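Local coordinates for Sn-glycerol-3-phosphate ABC transporter substrate-binding protein UspB (Mycobacterium tuberculosis, PDB 4MFI) that probably captures glycerophosphocholine outside the cell membrane and delivers it to an ABC transporter for uptake, at residues 78-83 and 98-104; 120-126 and 320-325; 163-169 and 186-191. All coordinates share one frame; numbering follows the deposited sequence.

In the fold
The three contacts lie along the elongated two-lobed body expected of a periplasmic-binding-protein fold. Interaction 1 joins helix 78-88 to strand 97-101 of the mixed sheet, with its centre about 13 Å from the centre of the chain. Interaction 2 packs helix 118-124 on helix 317-330, about 22 Å from interaction 1 between centres. Their nearest atoms are about 7 Å apart, so they do not touch. Interaction 3 lies on the other side of the chain's centre, with its own centre about 41 Å from interaction 1 and 53 Å from interaction 2. In sequence it falls inside the long loop that interaction 2 closes. None of the three contacts includes a ligand.

Interaction 1 (78-83 and 98-104); sequences YDEVAQ and VLLDDRW
Tyr78 and Val81 face Asp101 and Leu99 where helix 78-83 crosses strand 98-101, the axes 7.9 Å apart and 123° between their directions. The edge of the Tyr78 ring meets Leu99, CE1 lying 3.5 Å from CD2. Val81 CG1, anti to its own backbone N (chi1 176°), reaches Val98 CG2 and the carbonyl O of Leu99. The indole of Trp104 offers one face to Ala82, whose CB sits 3.4 Å from the centroid of the five-membered ring, a CH-pi contact. Trp104 NE1 gives Asp79 OD1 a nearly straight 2.8 Å hydrogen bond, in the ring plane and to the anti lone pair of that oxygen. Asp79 OD1 also takes a more bent, salt-bridging bond from Arg103 NH2, 3.0 Å away. Arg103 NH2 also forms a salt bridge with Asp101 OD2 at 2.8 Å, so one arginine bridges two acids and probably eases their mutual repulsion. Asp101 OD1 accepts from the backbone N of both Arg103 and Trp104. One water links the segments: it donates to Tyr78 O and Leu99 O and accepts from Asp101 N. This is helix-on-sheet packing of an alpha/beta lobe, with Asp101 capping the turn from strand 97-101 into helix 104-110.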
loop_
_atom_site.group_PDB
_atom_site.type_symbol
_atom_site.label_atom_id
_atom_site.label_comp_id
_atom_site.label_asym_id
_atom_site.label_seq_id
_atom_site.Cartn_x
_atom_site.Cartn_y
_atom_site.Cartn_z
ATOM N N TYR A 78 -4.509 -11.653 -1.185
ATOM C CA TYR A 78 -3.722 -11.465 -2.396
ATOM C C TYR A 78 -2.777 -12.629 -2.658
ATOM O O TYR A 78 -2.518 -12.964 -3.814
ATOM C CB TYR A 78 -2.933 -10.156 -2.329
ATOM C CG TYR A 78 -3.791 -8.918 -2.208
ATOM C CD1 TYR A 78 -4.980 -8.789 -2.923
ATOM C CD2 TYR A 78 -3.408 -7.870 -1.379
ATOM C CE1 TYR A 78 -5.758 -7.649 -2.816
ATOM C CE2 TYR A 78 -4.178 -6.731 -1.264
ATOM C CZ TYR A 78 -5.352 -6.622 -1.986
ATOM O OH TYR A 78 -6.125 -5.485 -1.874
ATOM N N ASP A 79 -2.247 -13.229 -1.593
ATOM C CA ASP A 79 -1.343 -14.362 -1.742
ATOM C C ASP A 79 -2.055 -15.535 -2.407
ATOM O O ASP A 79 -1.493 -16.201 -3.278
ATOM C CB ASP A 79 -0.780 -14.800 -0.387
ATOM C CG ASP A 79 0.293 -13.860 0.146
ATOM O OD1 ASP A 79 1.070 -13.307 -0.655
ATOM O OD2 ASP A 79 0.381 -13.701 1.384
ATOM N N GLU A 80 -3.300 -15.777 -2.007
ATOM C CA GLU A 80 -4.067 -16.881 -2.571
ATOM C C GLU A 80 -4.425 -16.633 -4.034
ATOM O O GLU A 80 -4.388 -17.559 -4.850
ATOM C CB GLU A 80 -5.319 -17.166 -1.737
ATOM C CG GLU A 80 -5.008 -17.738 -0.365
ATOM C CD GLU A 80 -6.234 -18.288 0.331
ATOM O OE1 GLU A 80 -7.346 -18.205 -0.250
ATOM O OE2 GLU A 80 -6.080 -18.805 1.460
ATOM N N VAL A 81 -4.760 -15.391 -4.375
ATOM C CA VAL A 81 -5.038 -15.069 -5.773
ATOM C C VAL A 81 -3.802 -15.346 -6.619
ATOM O O VAL A 81 -3.900 -15.914 -7.707
ATOM C CB VAL A 81 -5.479 -13.608 -5.952
ATOM C CG1 VAL A 81 -5.664 -13.280 -7.428
ATOM C CG2 VAL A 81 -6.771 -13.356 -5.190
ATOM N N ALA A 82 -2.639 -14.957 -6.106
ATOM C CA ALA A 82 -1.396 -15.156 -6.833
ATOM C C ALA A 82 -1.127 -16.641 -7.105
ATOM O O ALA A 82 -0.713 -16.999 -8.212
ATOM C CB ALA A 82 -0.236 -14.519 -6.091
ATOM N N GLN A 83 -1.345 -17.506 -6.110
ATOM C CA GLN A 83 -1.130 -18.939 -6.320
ATOM C C GLN A 83 -2.126 -19.529 -7.312
ATOM O O GLN A 83 -1.771 -20.385 -8.127
ATOM C CB GLN A 83 -1.162 -19.719 -5.006
ATOM C CG GLN A 83 -0.070 -19.320 -4.017
ATOM C CD GLN A 83 1.341 -19.406 -4.589
ATOM O OE1 GLN A 83 1.597 -20.117 -5.561
ATOM N NE2 GLN A 83 2.267 -18.686 -3.972
ATOM N N VAL A 98 -6.964 -9.832 -13.400
ATOM C CA VAL A 98 -6.524 -10.433 -12.144
ATOM C C VAL A 98 -5.997 -9.386 -11.164
ATOM O O VAL A 98 -5.269 -8.461 -11.544
ATOM C CB VAL A 98 -5.483 -11.573 -12.373
ATOM C CG1 VAL A 98 -4.218 -11.039 -13.053
ATOM C CG2 VAL A 98 -5.150 -12.279 -11.069
ATOM N N LEU A 99 -6.388 -9.529 -9.901
ATOM C CA LEU A 99 -5.981 -8.613 -8.842
ATOM C C LEU A 99 -4.628 -9.032 -8.250
ATOM O O LEU A 99 -4.515 -10.088 -7.619
ATOM C CB LEU A 99 -7.050 -8.599 -7.752
ATOM C CG LEU A 99 -6.872 -7.617 -6.593
ATOM C CD1 LEU A 99 -6.899 -6.186 -7.118
ATOM C CD2 LEU A 99 -7.961 -7.816 -5.553
ATOM N N LEU A 100 -3.604 -8.207 -8.461
ATOM C CA LEU A 100 -2.244 -8.519 -8.009
ATOM C C LEU A 100 -1.727 -7.431 -7.075
ATOM O O LEU A 100 -1.867 -6.236 -7.372
ATOM C CB LEU A 100 -1.308 -8.661 -9.211
ATOM C CG LEU A 100 -1.647 -9.796 -10.180
ATOM C CD1 LEU A 100 -0.704 -9.781 -11.378
ATOM C CD2 LEU A 100 -1.578 -11.143 -9.464
ATOM N N ASP A 101 -1.131 -7.832 -5.952
ATOM C CA ASP A 101 -0.685 -6.834 -4.976
ATOM C C ASP A 101 0.646 -6.176 -5.333
ATOM O O ASP A 101 1.224 -6.435 -6.400
ATOM C CB ASP A 101 -0.739 -7.333 -3.512
ATOM C CG ASP A 101 0.423 -8.242 -3.115
ATOM O OD1 ASP A 101 1.404 -8.408 -3.861
ATOM O OD2 ASP A 101 0.369 -8.780 -1.992
ATOM N N ASP A 102 1.119 -5.329 -4.428
ATOM C CA ASP A 102 2.323 -4.532 -4.646
ATOM C C ASP A 102 3.611 -5.335 -4.829
ATOM O O ASP A 102 4.591 -4.802 -5.341
ATOM C CB ASP A 102 2.488 -3.468 -3.541
ATOM C CG ASP A 102 2.555 -4.048 -2.128
ATOM O OD1 ASP A 102 2.147 -5.203 -1.900
ATOM O OD2 ASP A 102 2.998 -3.311 -1.215
ATOM N N ARG A 103 3.600 -6.606 -4.429
ATOM C CA ARG A 103 4.774 -7.468 -4.538
ATOM C C ARG A 103 4.600 -8.475 -5.664
ATOM O O ARG A 103 5.537 -8.786 -6.395
ATOM C CB ARG A 103 5.008 -8.219 -3.224
ATOM C CG ARG A 103 5.120 -7.316 -2.003
ATOM C CD ARG A 103 4.774 -8.060 -0.721
ATOM N NE ARG A 103 3.496 -8.761 -0.856
ATOM C CZ ARG A 103 3.200 -9.920 -0.275
ATOM N NH1 ARG A 103 4.083 -10.523 0.522
ATOM N NH2 ARG A 103 2.014 -10.480 -0.495
ATOM N N TRP A 104 3.388 -8.988 -5.809
ATOM C CA TRP A 104 3.161 -10.047 -6.778
ATOM C C TRP A 104 3.136 -9.571 -8.228
ATOM O O TRP A 104 3.490 -10.336 -9.125
ATOM C CB TRP A 104 1.875 -10.802 -6.456
ATOM C CG TRP A 104 2.004 -11.808 -5.344
ATOM C CD1 TRP A 104 1.491 -11.711 -4.077
ATOM C CD2 TRP A 104 2.679 -13.069 -5.404
ATOM N NE1 TRP A 104 1.809 -12.838 -3.349
ATOM C CE2 TRP A 104 2.531 -13.688 -4.143
ATOM C CE3 TRP A 104 3.389 -13.740 -6.405
ATOM C CZ2 TRP A 104 3.067 -14.941 -3.860
ATOM C CZ3 TRP A 104 3.920 -14.987 -6.124
ATOM C CH2 TRP A 104 3.761 -15.573 -4.858
HETATM O O HOH W 1 -2.336 -10.763 -5.680
HETATM O O HOH W 2 2.717 -12.585 2.108
#

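Interaction 2 (120-126 and 320-325)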
loop_
_atom_site.group_PDB
_atom_site.type_symbol
_atom_site.label_atom_id
_atom_site.label_comp_id
_atom_site.label_asym_id
_atom_site.label_seq_id
_atom_site.Cartn_x
_atom_site.Cartn_y
_atom_site.Cartn_z
ATOM N N LEU A 120 -2.333 -0.373 -25.322
ATOM C CA LEU A 120 -3.772 -0.505 -25.097
ATOM C C LEU A 120 -4.395 0.739 -24.453
ATOM O O LEU A 120 -5.503 1.131 -24.826
ATOM C CB LEU A 120 -4.091 -1.768 -24.285
ATOM C CG LEU A 120 -3.975 -3.108 -25.011
ATOM C CD1 LEU A 120 -3.918 -4.268 -24.024
ATOM C CD2 LEU A 120 -5.144 -3.290 -25.956
ATOM N N PHE A 121 -3.693 1.353 -23.497
ATOM C CA PHE A 121 -4.142 2.618 -22.909
ATOM C C PHE A 121 -4.471 3.620 -24.017
ATOM O O PHE A 121 -5.520 4.267 -24.003
ATOM C CB PHE A 121 -3.045 3.244 -22.033
ATOM C CG PHE A 121 -2.862 2.603 -20.674
ATOM C CD1 PHE A 121 -3.838 1.795 -20.105
ATOM C CD2 PHE A 121 -1.702 2.853 -19.950
ATOM C CE1 PHE A 121 -3.650 1.237 -18.842
ATOM C CE2 PHE A 121 -1.511 2.308 -18.689
ATOM C CZ PHE A 121 -2.483 1.494 -18.137
ATOM N N GLY A 122 -3.559 3.749 -24.974
ATOM C CA GLY A 122 -3.703 4.733 -26.028
ATOM C C GLY A 122 -4.737 4.342 -27.065
ATOM O O GLY A 122 -5.325 5.202 -27.709
ATOM N N GLN A 123 -4.955 3.041 -27.231
ATOM C CA GLN A 123 -5.916 2.538 -28.205
ATOM C C GLN A 123 -7.343 2.736 -27.699
ATOM O O GLN A 123 -8.233 3.155 -28.447
ATOM C CB GLN A 123 -5.650 1.053 -28.481
ATOM C CG GLN A 123 -6.678 0.370 -29.372
ATOM C CD GLN A 123 -6.365 -1.101 -29.601
ATOM O OE1 GLN A 123 -5.225 -1.541 -29.432
ATOM N NE2 GLN A 123 -7.380 -1.868 -29.985
ATOM N N VAL A 124 -7.539 2.449 -26.416
ATOM C CA VAL A 124 -8.847 2.508 -25.775
ATOM C C VAL A 124 -9.146 3.940 -25.305
ATOM O O VAL A 124 -10.301 4.306 -25.068
ATOM C CB VAL A 124 -8.913 1.465 -24.614
ATOM C CG1 VAL A 124 -10.180 1.603 -23.779
ATOM C CG2 VAL A 124 -8.817 0.049 -25.182
ATOM N N GLY A 125 -8.105 4.762 -25.193
ATOM C CA GLY A 125 -8.275 6.146 -24.778
ATOM C C GLY A 125 -8.404 6.321 -23.273
ATOM O O GLY A 125 -9.205 7.133 -22.798
ATOM N N VAL A 126 -7.628 5.554 -22.513
ATOM C CA VAL A 126 -7.630 5.690 -21.063
ATOM C C VAL A 126 -6.979 7.016 -20.670
ATOM O O VAL A 126 -5.890 7.351 -21.151
ATOM C CB VAL A 126 -6.883 4.515 -20.400
ATOM C CG1 VAL A 126 -6.858 4.681 -18.883
ATOM C CG2 VAL A 126 -7.534 3.190 -20.791
ATOM N N LYS A 320 -7.897 -9.004 -24.694
ATOM C CA LYS A 320 -7.118 -7.992 -23.975
ATOM C C LYS A 320 -7.798 -6.627 -24.021
ATOM O O LYS A 320 -7.859 -5.916 -23.011
ATOM C CB LYS A 320 -5.692 -7.883 -24.529
ATOM C CG LYS A 320 -4.824 -9.075 -24.213
ATOM C CD LYS A 320 -3.405 -8.872 -24.702
ATOM C CE LYS A 320 -2.593 -10.124 -24.454
ATOM N NZ LYS A 320 -1.219 -10.028 -25.009
ATOM N N VAL A 321 -8.302 -6.258 -25.196
ATOM C CA VAL A 321 -9.021 -5.004 -25.343
ATOM C C VAL A 321 -10.233 -4.980 -24.413
ATOM O O VAL A 321 -10.451 -4.000 -23.704
ATOM C CB VAL A 321 -9.445 -4.780 -26.803
ATOM C CG1 VAL A 321 -10.401 -3.602 -26.917
ATOM C CG2 VAL A 321 -8.213 -4.548 -27.659
ATOM N N ASN A 322 -11.011 -6.059 -24.396
ATOM C CA ASN A 322 -12.195 -6.097 -23.535
ATOM C C ASN A 322 -11.837 -6.040 -22.056
ATOM O O ASN A 322 -12.521 -5.389 -21.260
ATOM C CB ASN A 322 -13.051 -7.328 -23.832
ATOM C CG ASN A 322 -13.683 -7.274 -25.203
ATOM O OD1 ASN A 322 -13.890 -6.194 -25.760
ATOM N ND2 ASN A 322 -14.001 -8.440 -25.757
ATOM N N ALA A 323 -10.757 -6.722 -21.695
ATOM C CA ALA A 323 -10.275 -6.706 -20.323
ATOM C C ALA A 323 -9.903 -5.286 -19.889
ATOM O O ALA A 323 -10.235 -4.861 -18.773
ATOM C CB ALA A 323 -9.096 -7.654 -20.167
ATOM N N LEU A 324 -9.235 -4.541 -20.769
ATOM C CA LEU A 324 -8.868 -3.168 -20.434
ATOM C C LEU A 324 -10.084 -2.247 -20.363
ATOM O O LEU A 324 -10.136 -1.354 -19.514
ATOM C CB LEU A 324 -7.817 -2.599 -21.395
ATOM C CG LEU A 324 -7.400 -1.172 -21.010
ATOM C CD1 LEU A 324 -6.743 -1.153 -19.626
ATOM C CD2 LEU A 324 -6.500 -0.529 -22.036
ATOM N N LYS A 325 -11.061 -2.455 -21.246
ATOM C CA LYS A 325 -12.307 -1.693 -21.153
ATOM C C LYS A 325 -12.925 -1.858 -19.767
ATOM O O LYS A 325 -13.400 -0.885 -19.161
ATOM C CB LYS A 325 -13.302 -2.142 -22.222
ATOM C CG LYS A 325 -12.932 -1.714 -23.629
ATOM C CD LYS A 325 -13.867 -2.352 -24.652
ATOM C CE LYS A 325 -13.561 -1.884 -26.061
ATOM N NZ LYS A 325 -14.383 -2.611 -27.069
#
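Leu324 fits against Leu120, Phe121, Val124 and Val126, and this is the tight part of the contact. Its CG stands anti to the backbone N (chi1 -178°), which carries both methyls across to helix 120-124. Leu324 CD2 presses on the backbone there, 3.4 Å from Leu120 O, and lies 3.5 Å from Leu120 CB. Leu324 CD2 also reaches Val124 CG2 at 3.9 Å and Val126 CG2 a little farther off. Leu324 CD1 meets the edge of the Phe121 ring, 4.0 Å from CE1. Phe121 in turn rests on His145 and Val148 of strand 144-160, so this end of the contact is buried against the sheet.

Leu120 links the two parts. Leu120 CD2 packs 3.7 Å from Val321 CG2, while its CD1 lies across the CB of Lys320. The lysine chain then runs extended away from the contact, and its NZ bonds to Ala313 O.

Toward solvent the fit is looser. Val124 CG2 stands 4.3 Å from Val321 CG1, and Val124 CG1 meets only the aliphatic CG of Lys325. Gln123 is exposed; its extended chain brings NE2 to 3.6 Å from Val321 CG2, an amide beside a methyl. The short helix axes come no closer than 10.4 Å and cross at -76°, so branched side chains fill the gap between them.

No hydrogen bond or salt bridge joins the segments. The contact therefore rests on apolar side chains and shape, with the polar side-chain ends of Gln123, Lys320 and Lys325 at or beyond the edge of the apolar part.

Interaction 3 (163-169 and 186-191)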
loop_
_atom_site.group_PDB
_atom_site.type_symbol
_atom_site.label_atom_id
_atom_site.label_comp_id
_atom_site.label_asym_id
_atom_site.label_seq_id
_atom_site.Cartn_x
_atom_site.Cartn_y
_atom_site.Cartn_z
ATOM N N ALA A 163 -4.450 12.379 24.874
ATOM C CA ALA A 163 -3.034 12.266 25.208
ATOM C C ALA A 163 -2.282 13.506 24.729
ATOM O O ALA A 163 -1.454 14.057 25.456
ATOM C CB ALA A 163 -2.428 10.994 24.599
ATOM N N TRP A 164 -2.572 13.942 23.501
ATOM C CA TRP A 164 -1.952 15.140 22.935
ATOM C C TRP A 164 -2.200 16.346 23.835
ATOM O O TRP A 164 -1.285 17.125 24.114
ATOM C CB TRP A 164 -2.515 15.401 21.532
ATOM C CG TRP A 164 -1.564 15.118 20.388
ATOM C CD1 TRP A 164 -1.188 15.997 19.412
ATOM C CD2 TRP A 164 -0.870 13.882 20.105
ATOM N NE1 TRP A 164 -0.305 15.392 18.543
ATOM C CE2 TRP A 164 -0.101 14.096 18.939
ATOM C CE3 TRP A 164 -0.831 12.621 20.715
ATOM C CZ2 TRP A 164 0.712 13.101 18.382
ATOM C CZ3 TRP A 164 -0.030 11.630 20.157
ATOM C CH2 TRP A 164 0.736 11.878 19.007
ATOM N N GLN A 165 -3.440 16.491 24.297
ATOM C CA GLN A 165 -3.812 17.619 25.147
ATOM C C GLN A 165 -3.085 17.578 26.487
ATOM O O GLN A 165 -2.575 18.602 26.955
ATOM C CB GLN A 165 -5.321 17.640 25.370
ATOM C CG GLN A 165 -6.117 18.041 24.147
ATOM C CD GLN A 165 -7.611 17.981 24.392
ATOM O OE1 GLN A 165 -8.068 18.008 25.541
ATOM N NE2 GLN A 165 -8.385 17.896 23.315
ATOM N N GLN A 166 -3.019 16.394 27.093
ATOM C CA GLN A 166 -2.357 16.255 28.389
ATOM C C GLN A 166 -0.861 16.524 28.277
ATOM O O GLN A 166 -0.237 17.046 29.210
ATOM C CB GLN A 166 -2.614 14.874 29.002
ATOM C CG GLN A 166 -4.022 14.706 29.553
ATOM C CD GLN A 166 -4.357 15.738 30.622
ATOM O OE1 GLN A 166 -3.497 16.136 31.413
ATOM N NE2 GLN A 166 -5.613 16.182 30.648
ATOM N N ALA A 167 -0.291 16.170 27.127
ATOM C CA ALA A 167 1.127 16.384 26.874
ATOM C C ALA A 167 1.442 17.819 26.420
ATOM O O ALA A 167 2.610 18.162 26.195
ATOM C CB ALA A 167 1.636 15.372 25.856
ATOM N N GLY A 168 0.409 18.653 26.274
ATOM C CA GLY A 168 0.606 20.042 25.877
ATOM C C GLY A 168 1.020 20.238 24.425
ATOM O O GLY A 168 1.648 21.236 24.067
ATOM N N LEU A 169 0.648 19.291 23.578
ATOM C CA LEU A 169 1.019 19.332 22.172
ATOM C C LEU A 169 0.003 20.115 21.350
ATOM O O LEU A 169 -1.177 20.181 21.709
ATOM C CB LEU A 169 1.139 17.905 21.635
ATOM C CG LEU A 169 2.095 16.989 22.399
ATOM C CD1 LEU A 169 2.117 15.608 21.757
ATOM C CD2 LEU A 169 3.504 17.591 22.468
ATOM N N GLU A 186 7.244 12.834 26.743
ATOM C CA GLU A 186 6.122 13.481 27.417
ATOM C C GLU A 186 4.828 12.714 27.200
ATOM O O GLU A 186 4.031 12.550 28.126
ATOM C CB GLU A 186 5.964 14.938 26.981
ATOM C CG GLU A 186 4.795 15.667 27.649
ATOM C CD GLU A 186 4.991 15.958 29.136
ATOM O OE1 GLU A 186 5.980 15.498 29.750
ATOM O OE2 GLU A 186 4.128 16.670 29.690
ATOM N N LEU A 187 4.612 12.232 25.982
ATOM C CA LEU A 187 3.451 11.384 25.728
ATOM C C LEU A 187 3.503 10.116 26.578
ATOM O O LEU A 187 2.477 9.659 27.080
ATOM C CB LEU A 187 3.346 11.041 24.243
ATOM C CG LEU A 187 2.814 12.171 23.356
ATOM C CD1 LEU A 187 3.139 11.874 21.901
ATOM C CD2 LEU A 187 1.306 12.341 23.564
ATOM N N GLN A 188 4.694 9.556 26.767
ATOM C CA GLN A 188 4.821 8.378 27.625
ATOM C C GLN A 188 4.423 8.680 29.076
ATOM O O GLN A 188 3.763 7.868 29.730
ATOM C CB GLN A 188 6.245 7.815 27.572
ATOM C CG GLN A 188 6.430 6.533 28.372
ATOM C CD GLN A 188 5.563 5.395 27.869
ATOM O OE1 GLN A 188 5.582 5.065 26.680
ATOM N NE2 GLN A 188 4.789 4.794 28.768
ATOM N N ARG A 189 4.823 9.844 29.580
ATOM C CA ARG A 189 4.428 10.248 30.926
ATOM C C ARG A 189 2.912 10.312 31.037
ATOM O O ARG A 189 2.332 9.863 32.038
ATOM C CB ARG A 189 5.027 11.613 31.269
ATOM C CG ARG A 189 4.713 12.072 32.682
ATOM C CD ARG A 189 5.263 13.461 32.960
ATOM N NE ARG A 189 4.544 14.497 32.223
ATOM C CZ ARG A 189 3.368 14.992 32.594
ATOM N NH1 ARG A 189 2.772 14.540 33.692
ATOM N NH2 ARG A 189 2.786 15.933 31.863
ATOM N N VAL A 190 2.254 10.880 30.027
ATOM C CA VAL A 190 0.820 11.107 30.174
ATOM C C VAL A 190 -0.030 9.864 29.932
ATOM O O VAL A 190 -1.180 9.832 30.360
ATOM C CB VAL A 190 0.283 12.313 29.354
ATOM C CG1 VAL A 190 1.061 13.585 29.677
ATOM C CG2 VAL A 190 0.299 12.018 27.879
ATOM N N VAL A 191 0.501 8.837 29.262
ATOM C CA VAL A 191 -0.285 7.604 29.119
ATOM C C VAL A 191 -0.143 6.667 30.327
ATOM O O VAL A 191 -1.043 5.878 30.620
ATOM C CB VAL A 191 -0.021 6.826 27.791
ATOM C CG1 VAL A 191 -0.413 7.664 26.580
ATOM C CG2 VAL A 191 1.428 6.322 27.708
HETATM O O HOH W 3 -0.275 16.354 32.036
HETATM O O HOH W 4 1.967 18.525 29.701
#
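Leu187 points its two methyls at Trp164, Ala163, Ala167 and Leu169. Leu187 CD1 lies 3.6 Å from Trp164 CZ3, and Leu187 CD2 as far from Trp164 CE3. The leucine thus meets the six-membered side of the indole obliquely. Leu169 takes a different position: its CD1 sits over the centre of one face of that indole, 3.7 Å above the plane, and is also 3.8 Å from Leu187 CD2. Val190 splits its branches, CG2 toward Ala163 O and CG1 toward Gln166 O.

Glu186 CG stands opposite the backbone N and meets Ala167 CB; a bend at chi2 (70°) then turns the carboxylate to Arg189, which grips it side-on. Arg189 NE bonds to Glu186 OE1, and NH2 forms a salt bridge with Glu186 OE2 at 2.7 Å. Both acid oxygens lie in the guanidinium plane, yet both nitrogens meet them from above the carboxylate plane, about 45° out of it. Val190 CG1 covers one guanidinium face, toward its rim. Two waters donate to Gln166 O; one also donates to Glu186 OE2, the other accepts from Arg189 NH2.

Helix 161-166 ends here in a Schellman motif with Gly168 at positive phi. Trp164 also meets Phe180 and Trp183 of helix 177-191 and bonds through NE1 to Arg172 O. The end of helix 161-166 is thereby packed along the last turns of helix 177-191, ahead of strand 198-201.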